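Local coordinates for uncharacterized protein (Bombyx mori, PDB 5AZ0) that probably reduces aldehydes and ketones to alcohols with a nicotinamide cofactor, as an aldo-keto reductase with a TIM-barrel fold, at residues 61-66 with 91-96; 110-115 with 153-158; 258-263 with 284-289. One frame throughout, in Å; residues are numbered along the deposited sequence. Where two conformers were deposited one is given.

Overall arrangement
All three contacts join elements on the outside of one (beta/alpha)8 barrel, whose parallel strands run in chain order, and they follow one another along the sequence. Contact 1 links the end of helix 51-64 to the turn after helix 78-90. Contact 2, its centre about 34 Å from that of contact 1, links the start of helix 112-126 to helix 153-165. Contact 3 joins helices 259-269 and 281-287 on the opposite side of the chain's centre from contact 2, about 38 Å from it and about 20 Å from contact 1, centre to centre. Contacts 1 and 3 touch, Tyr66 OH meeting Val284 O at 2.6 Å in a probable hydrogen bond. Helix 281-287 thus packs beside 51-64, consistent with closure of the barrel.

Contact 1 (61-66 with 91-96); sequences AIDIGY and EGVVRR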
ATOM      1  N   ALA A  61       7.381 -10.960 -12.056  1.00 33.40           N
ATOM      2  CA  ALA A  61       6.892 -11.212 -10.630  1.00 29.14           C
ATOM      3  C   ALA A  61       5.880 -12.271 -10.611  1.00 27.49           C
ATOM      4  O   ALA A  61       5.964 -13.234  -9.816  1.00 29.11           O
ATOM      5  CB  ALA A  61       6.338  -9.941 -10.011  1.00 32.11           C
ATOM      6  N   ILE A  62       4.918 -12.176 -11.539  1.00 27.52           N
ATOM      7  CA  ILE A  62       3.905 -13.247 -11.595  1.00 29.94           C
ATOM      8  C   ILE A  62       4.502 -14.632 -11.963  1.00 31.36           C
ATOM      9  O   ILE A  62       4.102 -15.666 -11.404  1.00 30.63           O
ATOM     10  CB  ILE A  62       2.751 -12.818 -12.546  1.00 31.91           C
ATOM     11  CG1 ILE A  62       2.009 -11.599 -11.949  1.00 31.18           C
ATOM     12  CG2 ILE A  62       1.768 -13.942 -12.754  1.00 34.13           C
ATOM     13  CD1 ILE A  62       1.150 -10.785 -12.902  1.00 29.33           C
ATOM     14  N   ASP A  63       5.444 -14.654 -12.921  1.00 34.34           N
ATOM     15  CA  ASP A  63       6.132 -15.928 -13.317  1.00 36.01           C
ATOM     16  C   ASP A  63       6.811 -16.504 -12.138  1.00 35.06           C
ATOM     17  O   ASP A  63       6.649 -17.686 -11.899  1.00 34.72           O
ATOM     18  CB  ASP A  63       7.206 -15.735 -14.417  1.00 38.49           C
ATOM     19  CG  ASP A  63       6.619 -15.317 -15.763  1.00 36.21           C
ATOM     20  OD1 ASP A  63       5.492 -15.706 -16.062  1.00 40.25           O
ATOM     21  OD2 ASP A  63       7.237 -14.556 -16.502  1.00 38.03           O
ATOM     22  N   ILE A  64       7.538 -15.695 -11.341  1.00 33.54           N
ATOM     23  CA  ILE A  64       8.208 -16.360 -10.158  1.00 36.79           C
ATOM     24  C   ILE A  64       7.335 -16.697  -8.966  1.00 37.01           C
ATOM     25  O   ILE A  64       7.786 -17.463  -8.094  1.00 35.77           O
ATOM     26  CB  ILE A  64       9.478 -15.636  -9.649  1.00 41.89           C
ATOM     27  CG1 ILE A  64       9.173 -14.261  -9.029  1.00 37.86           C
ATOM     28  CG2 ILE A  64      10.466 -15.464 -10.813  1.00 43.22           C
ATOM     29  CD1 ILE A  64      10.392 -13.554  -8.440  1.00 36.31           C
ATOM     30  N   GLY A  65       6.110 -16.135  -8.899  1.00 33.86           N
ATOM     31  CA  GLY A  65       5.157 -16.477  -7.813  1.00 35.53           C
ATOM     32  C   GLY A  65       4.484 -15.328  -7.015  1.00 29.56           C
ATOM     33  O   GLY A  65       3.828 -15.579  -6.053  1.00 32.81           O
ATOM     34  N   TYR A  66       4.622 -14.092  -7.431  1.00 30.13           N
ATOM     35  CA  TYR A  66       3.862 -13.003  -6.816  1.00 31.15           C
ATOM     36  C   TYR A  66       2.404 -13.141  -7.321  1.00 31.30           C
ATOM     37  O   TYR A  66       2.137 -13.428  -8.509  1.00 32.72           O
ATOM     38  CB  TYR A  66       4.378 -11.667  -7.238  1.00 28.58           C
ATOM     39  CG  TYR A  66       5.627 -11.129  -6.576  1.00 31.54           C
ATOM     40  CD1 TYR A  66       6.894 -11.739  -6.724  1.00 31.59           C
ATOM     41  CD2 TYR A  66       5.573  -9.908  -5.875  1.00 28.76           C
ATOM     42  CE1 TYR A  66       8.060 -11.110  -6.199  1.00 31.09           C
ATOM     43  CE2 TYR A  66       6.682  -9.340  -5.331  1.00 29.60           C
ATOM     44  CZ  TYR A  66       7.945  -9.910  -5.495  1.00 31.19           C
ATOM     45  OH  TYR A  66       9.010  -9.205  -4.893  1.00 30.86           O
ATOM     46  N   GLU A  91      -1.578 -16.952 -20.950  1.00 41.82           N
ATOM     47  CA  GLU A  91      -0.413 -17.850 -20.907  1.00 41.58           C
ATOM     48  C   GLU A  91      -0.608 -19.067 -20.011  1.00 41.75           C
ATOM     49  O   GLU A  91       0.179 -19.991 -20.060  1.00 45.66           O
ATOM     50  CB  GLU A  91       0.848 -17.104 -20.466  1.00 41.14           C
ATOM     51  CG  GLU A  91       1.295 -15.972 -21.393  1.00 43.30           C
ATOM     52  CD  GLU A  91       2.329 -15.054 -20.739  1.00 48.71           C
ATOM     53  OE1 GLU A  91       2.972 -15.514 -19.759  1.00 51.30           O
ATOM     54  OE2 GLU A  91       2.504 -13.897 -21.192  1.00 46.59           O
ATOM     55  N   GLY A  92      -1.632 -19.097 -19.168  1.00 44.33           N
ATOM     56  CA  GLY A  92      -1.806 -20.215 -18.216  1.00 38.89           C
ATOM     57  C   GLY A  92      -0.889 -20.153 -16.989  1.00 37.40           C
ATOM     58  O   GLY A  92      -0.866 -21.091 -16.180  1.00 38.42           O
ATOM     59  N   VAL A  93      -0.195 -19.032 -16.807  1.00 37.55           N
ATOM     60  CA  VAL A  93       0.633 -18.831 -15.615  1.00 39.22           C
ATOM     61  C   VAL A  93      -0.212 -18.732 -14.351  1.00 36.95           C
ATOM     62  O   VAL A  93       0.103 -19.357 -13.356  1.00 33.48           O
ATOM     63  CB  VAL A  93       1.507 -17.609 -15.738  1.00 45.17           C
ATOM     64  CG1 VAL A  93       2.402 -17.497 -14.494  1.00 49.04           C
ATOM     65  CG2 VAL A  93       2.367 -17.710 -17.003  1.00 43.59           C
ATOM     66  N   VAL A  94      -1.307 -17.977 -14.410  1.00 35.56           N
ATOM     67  CA  VAL A  94      -2.305 -17.950 -13.303  1.00 35.88           C
ATOM     68  C   VAL A  94      -3.727 -17.954 -13.807  1.00 32.52           C
ATOM     69  O   VAL A  94      -3.970 -17.673 -14.980  1.00 37.55           O
ATOM     70  CB  VAL A  94      -2.150 -16.645 -12.482  1.00 31.45           C
ATOM     71  CG1 VAL A  94      -0.890 -16.711 -11.672  1.00 32.49           C
ATOM     72  CG2 VAL A  94      -2.123 -15.404 -13.361  1.00 30.39           C
ATOM     73  N   ARG A  95      -4.634 -18.260 -12.910  1.00 32.73           N
ATOM     74  CA  ARG A  95      -6.067 -18.001 -13.031  1.00 31.95           C
ATOM     75  C   ARG A  95      -6.373 -16.697 -12.215  1.00 36.36           C
ATOM     76  O   ARG A  95      -5.644 -16.369 -11.242  1.00 29.26           O
ATOM     77  CB  ARG A  95      -6.889 -19.148 -12.407  1.00 39.83           C
ATOM     78  CG  ARG A  95      -7.017 -20.458 -13.233  1.00 52.66           C
ATOM     79  CD  ARG A  95      -7.967 -21.485 -12.580  1.00 62.62           C
ATOM     80  NE  ARG A  95      -7.317 -21.989 -11.360  1.00 88.00           N
ATOM     81  CZ  ARG A  95      -7.702 -21.778 -10.086  1.00106.32           C
ATOM     82  NH1 ARG A  95      -8.819 -21.098  -9.759  1.00110.07           N
ATOM     83  NH2 ARG A  95      -6.952 -22.284  -9.103  1.00107.77           N
ATOM     84  N   ARG A  96      -7.440 -15.992 -12.603  1.00 34.81           N
ATOM     85  CA  ARG A  96      -7.891 -14.774 -11.900  1.00 35.92           C
ATOM     86  C   ARG A  96      -7.911 -15.020 -10.406  1.00 32.54           C
ATOM     87  O   ARG A  96      -7.403 -14.216  -9.648  1.00 26.84           O
ATOM     88  CB  ARG A  96      -9.296 -14.334 -12.387  1.00 34.48           C
ATOM     89  CG  ARG A  96     -10.092 -13.369 -11.458  1.00 30.65           C
ATOM     90  CD  ARG A  96      -9.386 -12.063 -11.437  1.00 26.71           C
ATOM     91  NE  ARG A  96      -9.893 -11.066 -10.464  1.00 27.09           N
ATOM     92  CZ  ARG A  96      -9.337 -10.801  -9.284  1.00 21.69           C
ATOM     93  NH1 ARG A  96      -8.363 -11.566  -8.788  1.00 20.08           N
ATOM     94  NH2 ARG A  96      -9.808  -9.826  -8.578  1.00 19.65           N
TER
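Ile62 presses its CG2 methyl into two valines of 91-96, with Ile62 CG2 at 4.0 Å from Val93 CG1 and, at the same separation, from Val94 CG1. Standing anti to the backbone N of Ile62, that methyl is placed on the side of the valines, while CG1 lies beside N. Val94 crosses the isoleucine at about a right angle and Val93 obliquely. Val93 CG1 is also 4.0 Å from the carbonyl Ile62 O. One residue on, a single carboxylate oxygen, Asp63 OD1, stands by both Val93 methyls, nearest CG2 at 3.8 Å, the two side chains crossing at about a right angle. This is a joint between neighbouring outer helices of the (beta/alpha)8 barrel: the last turn of helix 51-64 against the turn that leaves helix 78-90, where Gly92, at positive phi, closes a Schellman motif. Asp63 OD1 and Glu91 OE1 come within 4.5 Å as like charges, but Lys88 forms a salt bridge to each and probably offsets their repulsion. Gly65, with a phi of 129°, ends helix 51-64 in a second Schellman motif: Tyr66 N bonds to Ala61 O and Gly65 N, weakly, to Ile62 O, with Gly65 N to Ala61 O in addition. Tyr66 then carries its ring over the Ala61 CB methyl.

Contact 2 (110-115 with 153-158); sequences HRAADV and YLETWR. With ACT (acetate ion), chain I.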
ATOM      1  N   HIS A 110     -15.636  11.012  -2.709  1.00 25.19           N
ATOM      2  CA  HIS A 110     -15.938  10.635  -1.277  1.00 23.07           C
ATOM      3  C   HIS A 110     -17.346  10.685  -0.952  1.00 22.21           C
ATOM      4  O   HIS A 110     -17.772  10.228   0.140  1.00 24.08           O
ATOM      5  CB  HIS A 110     -15.134  11.412  -0.246  1.00 24.11           C
ATOM      6  CG  HIS A 110     -13.778  10.863   0.008  1.00 24.31           C
ATOM      7  ND1 HIS A 110     -13.264  10.794   1.266  1.00 24.07           N
ATOM      8  CD2 HIS A 110     -12.828  10.354  -0.819  1.00 25.42           C
ATOM      9  CE1 HIS A 110     -12.056  10.252   1.229  1.00 26.32           C
ATOM     10  NE2 HIS A 110     -11.739  10.015  -0.037  1.00 25.94           N
ATOM     11  N   ARG A 111     -18.164  11.140  -1.867  1.00 21.04           N
ATOM     12  CA  ARG A 111     -19.608  10.912  -1.602  1.00 24.52           C
ATOM     13  C   ARG A 111     -19.908   9.417  -1.732  1.00 21.60           C
ATOM     14  O   ARG A 111     -19.329   8.771  -2.607  1.00 22.77           O
ATOM     15  CB  ARG A 111     -20.479  11.679  -2.596  1.00 30.21           C
ATOM     16  CG  ARG A 111     -20.410  13.219  -2.497  1.00 29.62           C
ATOM     17  CD  ARG A 111     -20.918  13.872  -3.786  1.00 28.13           C
ATOM     18  NE  ARG A 111     -20.614  15.307  -3.783  1.00 29.61           N
ATOM     19  CZ  ARG A 111     -19.449  15.847  -4.100  1.00 31.50           C
ATOM     20  NH1 ARG A 111     -18.419  15.130  -4.472  1.00 37.27           N
ATOM     21  NH2 ARG A 111     -19.293  17.140  -4.038  1.00 36.02           N
ATOM     22  N   ALA A 112     -20.871   8.921  -0.958  1.00 20.80           N
ATOM     23  CA  ALA A 112     -21.243   7.544  -0.955  1.00 25.60           C
ATOM     24  C   ALA A 112     -21.477   6.993  -2.361  1.00 28.56           C
ATOM     25  O   ALA A 112     -20.845   6.040  -2.746  1.00 24.43           O
ATOM     26  CB  ALA A 112     -22.465   7.298  -0.091  1.00 28.32           C
ATOM     27  N   ALA A 113     -22.301   7.675  -3.154  1.00 29.13           N
ATOM     28  CA  ALA A 113     -22.589   7.226  -4.520  1.00 26.92           C
ATOM     29  C   ALA A 113     -21.398   7.308  -5.421  1.00 26.17           C
ATOM     30  O   ALA A 113     -21.361   6.599  -6.415  1.00 28.01           O
ATOM     31  CB  ALA A 113     -23.729   8.038  -5.109  1.00 29.07           C
ATOM     32  N   ASP A 114     -20.393   8.122  -5.108  1.00 23.61           N
ATOM     33  CA  ASP A 114     -19.280   8.135  -5.998  1.00 26.33           C
ATOM     34  C   ASP A 114     -18.328   6.984  -5.914  1.00 25.36           C
ATOM     35  O   ASP A 114     -17.500   6.809  -6.829  1.00 22.36           O
ATOM     36  CB  ASP A 114     -18.545   9.445  -5.936  1.00 32.85           C
ATOM     37  CG  ASP A 114     -19.345  10.567  -6.698  1.00 41.84           C
ATOM     38  OD1 ASP A 114     -19.694  10.491  -7.952  1.00 41.31           O
ATOM     39  OD2 ASP A 114     -19.760  11.407  -5.952  1.00 40.60           O
ATOM     40  N   VAL A 115     -18.373   6.243  -4.817  1.00 22.65           N
ATOM     41  CA  VAL A 115     -17.411   5.130  -4.647  1.00 21.16           C
ATOM     42  C   VAL A 115     -17.706   4.102  -5.770  1.00 17.64           C
ATOM     43  O   VAL A 115     -16.817   3.671  -6.414  1.00 19.83           O
ATOM     44  CB  VAL A 115     -17.620   4.476  -3.285  1.00 21.03           C
ATOM     45  CG1 VAL A 115     -16.687   3.295  -3.098  1.00 21.86           C
ATOM     46  CG2 VAL A 115     -17.319   5.508  -2.161  1.00 23.45           C
ATOM     47  N   TYR A 153     -15.629  10.675   6.454  1.00 25.09           N
ATOM     48  CA  TYR A 153     -15.184   9.390   5.927  1.00 26.94           C
ATOM     49  C   TYR A 153     -16.182   8.290   6.265  1.00 28.02           C
ATOM     50  O   TYR A 153     -16.245   7.294   5.525  1.00 24.82           O
ATOM     51  CB  TYR A 153     -13.706   9.067   6.338  1.00 23.19           C
ATOM     52  CG  TYR A 153     -13.496   9.112   7.854  1.00 25.94           C
ATOM     53  CD1 TYR A 153     -14.004   8.124   8.669  1.00 23.19           C
ATOM     54  CD2 TYR A 153     -12.847  10.190   8.454  1.00 24.49           C
ATOM     55  CE1 TYR A 153     -13.853   8.164  10.019  1.00 26.99           C
ATOM     56  CE2 TYR A 153     -12.692  10.252   9.839  1.00 25.32           C
ATOM     57  CZ  TYR A 153     -13.187   9.242  10.617  1.00 27.21           C
ATOM     58  OH  TYR A 153     -13.055   9.273  11.994  1.00 28.65           O
ATOM     59  N   LEU A 154     -17.030   8.501   7.292  1.00 24.50           N
ATOM     60  CA  LEU A 154     -18.123   7.608   7.518  1.00 27.00           C
ATOM     61  C   LEU A 154     -19.148   7.596   6.410  1.00 27.00           C
ATOM     62  O   LEU A 154     -19.771   6.518   6.195  1.00 22.76           O
ATOM     63  CB  LEU A 154     -18.872   7.820   8.875  1.00 27.90           C
ATOM     64  CG  LEU A 154     -18.017   7.772  10.169  1.00 31.59           C
ATOM     65  CD1 LEU A 154     -18.950   8.000  11.387  1.00 31.04           C
ATOM     66  CD2 LEU A 154     -17.340   6.399  10.319  1.00 30.44           C
ATOM     67  N   GLU A 155     -19.397   8.749   5.756  1.00 24.83           N
ATOM     68  CA  GLU A 155     -20.331   8.775   4.600  0.50 25.68           C
ATOM     69  C   GLU A 155     -19.631   8.016   3.505  1.00 22.33           C
ATOM     70  O   GLU A 155     -20.232   7.196   2.890  1.00 21.99           O
ATOM     71  CB  GLU A 155     -20.772  10.156   3.995  0.50 27.27           C
ATOM     72  CG  GLU A 155     -21.770   9.953   2.797  0.50 30.53           C
ATOM     73  CD  GLU A 155     -22.088  11.149   1.880  0.50 32.86           C
ATOM     74  OE1 GLU A 155     -22.070  12.266   2.439  0.50 33.17           O
ATOM     75  OE2 GLU A 155     -22.409  10.946   0.643  0.50 26.17           O
ATOM     76  N   THR A 156     -18.363   8.290   3.264  1.00 19.71           N
ATOM     77  CA  THR A 156     -17.673   7.571   2.208  1.00 22.65           C
ATOM     78  C   THR A 156     -17.752   6.035   2.390  1.00 23.56           C
ATOM     79  O   THR A 156     -18.013   5.307   1.443  1.00 22.76           O
ATOM     80  CB  THR A 156     -16.236   8.000   2.112  1.00 21.10           C
ATOM     81  OG1 THR A 156     -16.198   9.429   2.155  1.00 22.34           O
ATOM     82  CG2 THR A 156     -15.598   7.457   0.837  1.00 21.28           C
ATOM     83  N   TRP A 157     -17.656   5.605   3.635  1.00 22.01           N
ATOM     84  CA  TRP A 157     -17.595   4.228   3.999  1.00 21.57           C
ATOM     85  C   TRP A 157     -18.874   3.545   3.710  1.00 23.13           C
ATOM     86  O   TRP A 157     -18.838   2.408   3.262  1.00 19.39           O
ATOM     87  CB  TRP A 157     -17.164   4.081   5.469  1.00 21.53           C
ATOM     88  CG  TRP A 157     -16.836   2.629   5.801  1.00 20.51           C
ATOM     89  CD1 TRP A 157     -17.563   1.781   6.531  1.00 20.75           C
ATOM     90  CD2 TRP A 157     -15.709   1.910   5.342  1.00 19.32           C
ATOM     91  NE1 TRP A 157     -16.933   0.543   6.601  1.00 19.67           N
ATOM     92  CE2 TRP A 157     -15.780   0.606   5.895  1.00 18.88           C
ATOM     93  CE3 TRP A 157     -14.627   2.235   4.515  1.00 19.28           C
ATOM     94  CZ2 TRP A 157     -14.839  -0.393   5.602  1.00 16.57           C
ATOM     95  CZ3 TRP A 157     -13.647   1.261   4.276  1.00 18.20           C
ATOM     96  CH2 TRP A 157     -13.777  -0.029   4.794  1.00 18.95           C
ATOM     97  N   ARG A 158     -20.000   4.248   3.808  1.00 24.21           N
ATOM     98  CA  ARG A 158     -21.257   3.639   3.373  1.00 25.28           C
ATOM     99  C   ARG A 158     -21.213   3.211   1.891  1.00 22.89           C
ATOM    100  O   ARG A 158     -21.780   2.214   1.525  1.00 23.08           O
ATOM    101  CB  ARG A 158     -22.504   4.541   3.548  1.00 32.30           C
ATOM    102  CG  ARG A 158     -22.884   4.872   5.004  1.00 44.55           C
ATOM    103  CD  ARG A 158     -24.234   5.667   5.234  1.00 52.60           C
ATOM    104  NE  ARG A 158     -24.029   7.082   5.645  1.00 63.84           N
ATOM    105  CZ  ARG A 158     -23.489   7.514   6.823  1.00 69.77           C
ATOM    106  NH1 ARG A 158     -23.084   6.681   7.793  1.00 64.07           N
ATOM    107  NH2 ARG A 158     -23.332   8.830   7.042  1.00 67.96           N
TER
HETATM  108  C   ACT I 408     -11.361  11.554  13.843  0.80 43.45           C
HETATM  109  O   ACT I 408     -10.232  12.085  13.840  0.80 52.92           O
HETATM  110  OXT ACT I 408     -12.097  11.445  12.818  0.80 30.38           O
HETATM  111  CH3 ACT I 408     -11.795  11.068  15.181  0.80 40.78           C
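Thr156 OG1 donates to the carbonyl His110 O at 2.7 Å, in the carbonyl plane and on a lone pair, with a C=O...donor angle of 124°. The hydroxyl stands anti to the threonine's own carbonyl carbon, and the other branch, CG2, sits over one face of the His110 ring. That CH-pi contact measures 4.2 Å from Thr156 CG2 to the centroid of the His110 ring and is offset somewhat toward the rim. The same methyl meets Val115 CG2 at 4.0 Å, so Thr156 is wedged between the histidine and the first turn of the facing helix. In the (beta/alpha)8 barrel this is where two successive outer helices, 112-126 and 153-165, come side by side at their beginnings, and the backbones are close enough for Ala112 CA to lie 4.8 Å from Thr156 CA. Met136 of strand 133-136 touches both His110 and Thr156 from the barrel side. Beside it, the extended Glu155 chain brings OE2 to Ala112 N at 3.0 Å, a nearly straight bond (172°) that reaches the oxygen on its anti side but 34° out of the carboxylate plane; Glu155 was modelled in two conformers, so the bond is doubtful. The Arg111 guanidinium pairs with Glu149 in a salt bridge. At the start of 153-158 Tyr153, its ring edge-to-face with Phe177, donates its OH to acetate OXT at 2.5 Å, an ion probably taken up from the crystallisation liquor and met at the ring's edge in its plane.

Contact 3 (258-263 with 284-289); sequences TVTQVN and VLENAS
Glu286 reaches with its carboxylate into the capping box that opens helix 259-269, joining that outer helix of the (beta/alpha)8 barrel to helix 281-287. The hydroxyl Thr258 OG1 donates to Glu286 OE2 at 2.5 Å, using the anti lone pair, the one turned away from the other oxygen. The threonine and the glutamate come at each other from opposite directions, the glutamate chain being extended with CG anti to its backbone N (chi1 -171°). Thr260 OG1 lies 2.8 Å from the same Glu286 OE2, but the angle there is too poor for a hydrogen bond. Water 1 supplies another link, accepting from Thr260 N and donating to Glu286 OE2. A carboxylate beside the first turn of a helix would probably be stabilised by the helix's positive end.

A second tie starts from Gln261. Its NE2 gives a straight bond (171°) to the carbonyl Glu286 O at 3.1 Å, in the plane of its own amide yet above the plane of the carbonyl it meets. Ser289 N binds that same carbonyl from the opposite face, so Glu286 O is gripped twice.

What sets these groups is the box itself. Thr258 N donates to Gln261 OE1 at 2.8 Å, and Gln261 N returns a weak bond to Thr258 OG1. The first of these, together with the bond from Gln261 NE2 to Glu286 O, fixes the amide with its oxygen toward Thr258 and its nitrogen toward helix 281-287. In related aldo-keto reductases the helix after the last barrel strand borders the adenine end of the cofactor, so Glu286 may be close to that site here too. Beyond Glu286, Ser289 OG folds back on the helix end and donates to Leu285 O at 2.7 Å, reaching that carbonyl from the face opposite Ala288 N.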
ATOM      1  N   THR A 258      20.488  -9.784   2.331  1.00 42.36           N
ATOM      2  CA  THR A 258      20.801  -8.394   2.130  1.00 39.00           C
ATOM      3  C   THR A 258      20.072  -7.435   3.135  1.00 41.11           C
ATOM      4  O   THR A 258      19.226  -7.833   3.950  1.00 36.22           O
ATOM      5  CB  THR A 258      20.457  -7.985   0.696  1.00 45.69           C
ATOM      6  OG1 THR A 258      19.029  -7.845   0.540  1.00 47.96           O
ATOM      7  CG2 THR A 258      21.012  -9.032  -0.342  1.00 45.56           C
ATOM      8  N   VAL A 259      20.416  -6.166   3.022  1.00 40.37           N
ATOM      9  CA  VAL A 259      19.947  -5.152   3.923  1.00 45.43           C
ATOM     10  C   VAL A 259      18.449  -4.916   3.673  1.00 44.34           C
ATOM     11  O   VAL A 259      17.687  -4.800   4.620  1.00 42.17           O
ATOM     12  CB  VAL A 259      20.794  -3.877   3.815  1.00 41.12           C
ATOM     13  CG1 VAL A 259      20.098  -2.670   4.410  1.00 48.34           C
ATOM     14  CG2 VAL A 259      22.126  -4.083   4.524  1.00 44.96           C
ATOM     15  N   THR A 260      18.048  -4.884   2.412  1.00 41.46           N
ATOM     16  CA  THR A 260      16.654  -4.704   2.080  1.00 40.01           C
ATOM     17  C   THR A 260      15.848  -5.907   2.534  1.00 34.24           C
ATOM     18  O   THR A 260      14.744  -5.755   3.002  1.00 35.33           O
ATOM     19  CB  THR A 260      16.451  -4.435   0.596  1.00 40.66           C
ATOM     20  OG1 THR A 260      17.039  -5.483  -0.148  1.00 39.28           O
ATOM     21  CG2 THR A 260      17.043  -3.143   0.237  1.00 42.12           C
ATOM     22  N   GLN A 261      16.417  -7.088   2.464  1.00 31.70           N
ATOM     23  CA  GLN A 261      15.720  -8.254   2.917  1.00 33.50           C
ATOM     24  C   GLN A 261      15.512  -8.338   4.418  1.00 36.88           C
ATOM     25  O   GLN A 261      14.542  -8.994   4.871  1.00 31.84           O
ATOM     26  CB  GLN A 261      16.432  -9.536   2.482  1.00 35.55           C
ATOM     27  CG  GLN A 261      16.455  -9.765   0.975  1.00 41.15           C
ATOM     28  CD  GLN A 261      17.346 -10.944   0.552  1.00 45.31           C
ATOM     29  OE1 GLN A 261      18.420 -11.136   1.091  1.00 46.47           O
ATOM     30  NE2 GLN A 261      16.862 -11.770  -0.373  1.00 47.58           N
ATOM     31  N   VAL A 262      16.479  -7.791   5.169  1.00 35.13           N
ATOM     32  CA  VAL A 262      16.364  -7.697   6.587  1.00 37.12           C
ATOM     33  C   VAL A 262      15.172  -6.804   6.915  1.00 29.09           C
ATOM     34  O   VAL A 262      14.332  -7.221   7.655  1.00 30.79           O
ATOM     35  CB  VAL A 262      17.664  -7.157   7.273  1.00 38.13           C
ATOM     36  CG1 VAL A 262      17.439  -6.842   8.755  1.00 36.15           C
ATOM     37  CG2 VAL A 262      18.777  -8.202   7.190  1.00 39.08           C
ATOM     38  N   ASN A 263      15.183  -5.616   6.364  1.00 27.50           N
ATOM     39  CA  ASN A 263      14.062  -4.673   6.426  1.00 33.81           C
ATOM     40  C   ASN A 263      12.699  -5.335   6.126  1.00 32.79           C
ATOM     41  O   ASN A 263      11.805  -5.280   6.970  1.00 30.14           O
ATOM     42  CB  ASN A 263      14.334  -3.515   5.508  1.00 29.57           C
ATOM     43  CG  ASN A 263      13.420  -2.330   5.722  1.00 32.62           C
ATOM     44  OD1 ASN A 263      12.271  -2.431   6.228  1.00 42.46           O
ATOM     45  ND2 ASN A 263      13.885  -1.197   5.294  1.00 30.53           N
ATOM     46  N   VAL A 284      12.854  -7.574  -7.529  1.00 39.87           N
ATOM     47  CA  VAL A 284      11.634  -8.344  -7.401  1.00 37.04           C
ATOM     48  C   VAL A 284      11.943  -9.662  -6.805  1.00 35.97           C
ATOM     49  O   VAL A 284      11.292 -10.119  -5.873  1.00 33.59           O
ATOM     50  CB  VAL A 284      10.951  -8.544  -8.763  1.00 35.89           C
ATOM     51  CG1 VAL A 284       9.801  -9.499  -8.699  1.00 34.52           C
ATOM     52  CG2 VAL A 284      10.460  -7.222  -9.275  1.00 37.18           C
ATOM     53  N   LEU A 285      12.948 -10.317  -7.334  1.00 38.03           N
ATOM     54  CA  LEU A 285      13.295 -11.658  -6.814  1.00 38.09           C
ATOM     55  C   LEU A 285      13.816 -11.625  -5.357  1.00 31.98           C
ATOM     56  O   LEU A 285      13.486 -12.467  -4.509  1.00 32.93           O
ATOM     57  CB  LEU A 285      14.371 -12.281  -7.726  1.00 41.03           C
ATOM     58  CG  LEU A 285      14.904 -13.644  -7.308  1.00 41.17           C
ATOM     59  CD1 LEU A 285      13.777 -14.613  -7.060  1.00 40.34           C
ATOM     60  CD2 LEU A 285      15.946 -14.174  -8.329  1.00 43.05           C
ATOM     61  N   GLU A 286      14.710 -10.684  -5.141  1.00 36.84           N
ATOM     62  CA  GLU A 286      15.388 -10.461  -3.823  1.00 41.75           C
ATOM     63  C   GLU A 286      14.306 -10.155  -2.751  1.00 39.84           C
ATOM     64  O   GLU A 286      14.233 -10.872  -1.751  1.00 33.73           O
ATOM     65  CB  GLU A 286      16.389  -9.309  -3.982  1.00 42.37           C
ATOM     66  CG  GLU A 286      17.370  -9.018  -2.834  1.00 56.03           C
ATOM     67  CD  GLU A 286      17.961  -7.592  -2.863  1.00 54.30           C
ATOM     68  OE1 GLU A 286      17.859  -6.889  -3.879  1.00 60.79           O
ATOM     69  OE2 GLU A 286      18.543  -7.140  -1.856  1.00 67.54           O
ATOM     70  N   ASN A 287      13.385  -9.202  -3.047  1.00 36.58           N
ATOM     71  CA  ASN A 287      12.261  -8.874  -2.121  1.00 32.50           C
ATOM     72  C   ASN A 287      11.434 -10.043  -1.696  1.00 32.09           C
ATOM     73  O   ASN A 287      10.927 -10.025  -0.577  1.00 32.72           O
ATOM     74  CB  ASN A 287      11.378  -7.768  -2.667  1.00 30.37           C
ATOM     75  CG  ASN A 287      12.134  -6.502  -2.851  1.00 30.70           C
ATOM     76  OD1 ASN A 287      13.191  -6.365  -2.280  1.00 35.83           O
ATOM     77  ND2 ASN A 287      11.655  -5.599  -3.682  1.00 33.69           N
ATOM     78  N   ALA A 288      11.317 -11.091  -2.513  1.00 35.43           N
ATOM     79  CA  ALA A 288      10.470 -12.230  -2.098  1.00 36.71           C
ATOM     80  C   ALA A 288      11.158 -13.365  -1.393  1.00 39.98           C
ATOM     81  O   ALA A 288      10.477 -14.340  -0.962  1.00 34.08           O
ATOM     82  CB  ALA A 288       9.652 -12.771  -3.243  1.00 42.00           C
ATOM     83  N   SER A 289      12.474 -13.238  -1.234  1.00 41.80           N
ATOM     84  CA  SER A 289      13.289 -14.316  -0.618  1.00 49.62           C
ATOM     85  C   SER A 289      13.582 -13.900   0.839  1.00 50.18           C
ATOM     86  O   SER A 289      14.741 -13.663   1.213  1.00 48.71           O
ATOM     87  CB  SER A 289      14.557 -14.559  -1.462  1.00 49.31           C
ATOM     88  OG  SER A 289      14.260 -14.478  -2.887  1.00 48.85           O
TER
HETATM   89  O   HOH W   1      20.004  -4.956  -0.044  1.00 54.05           O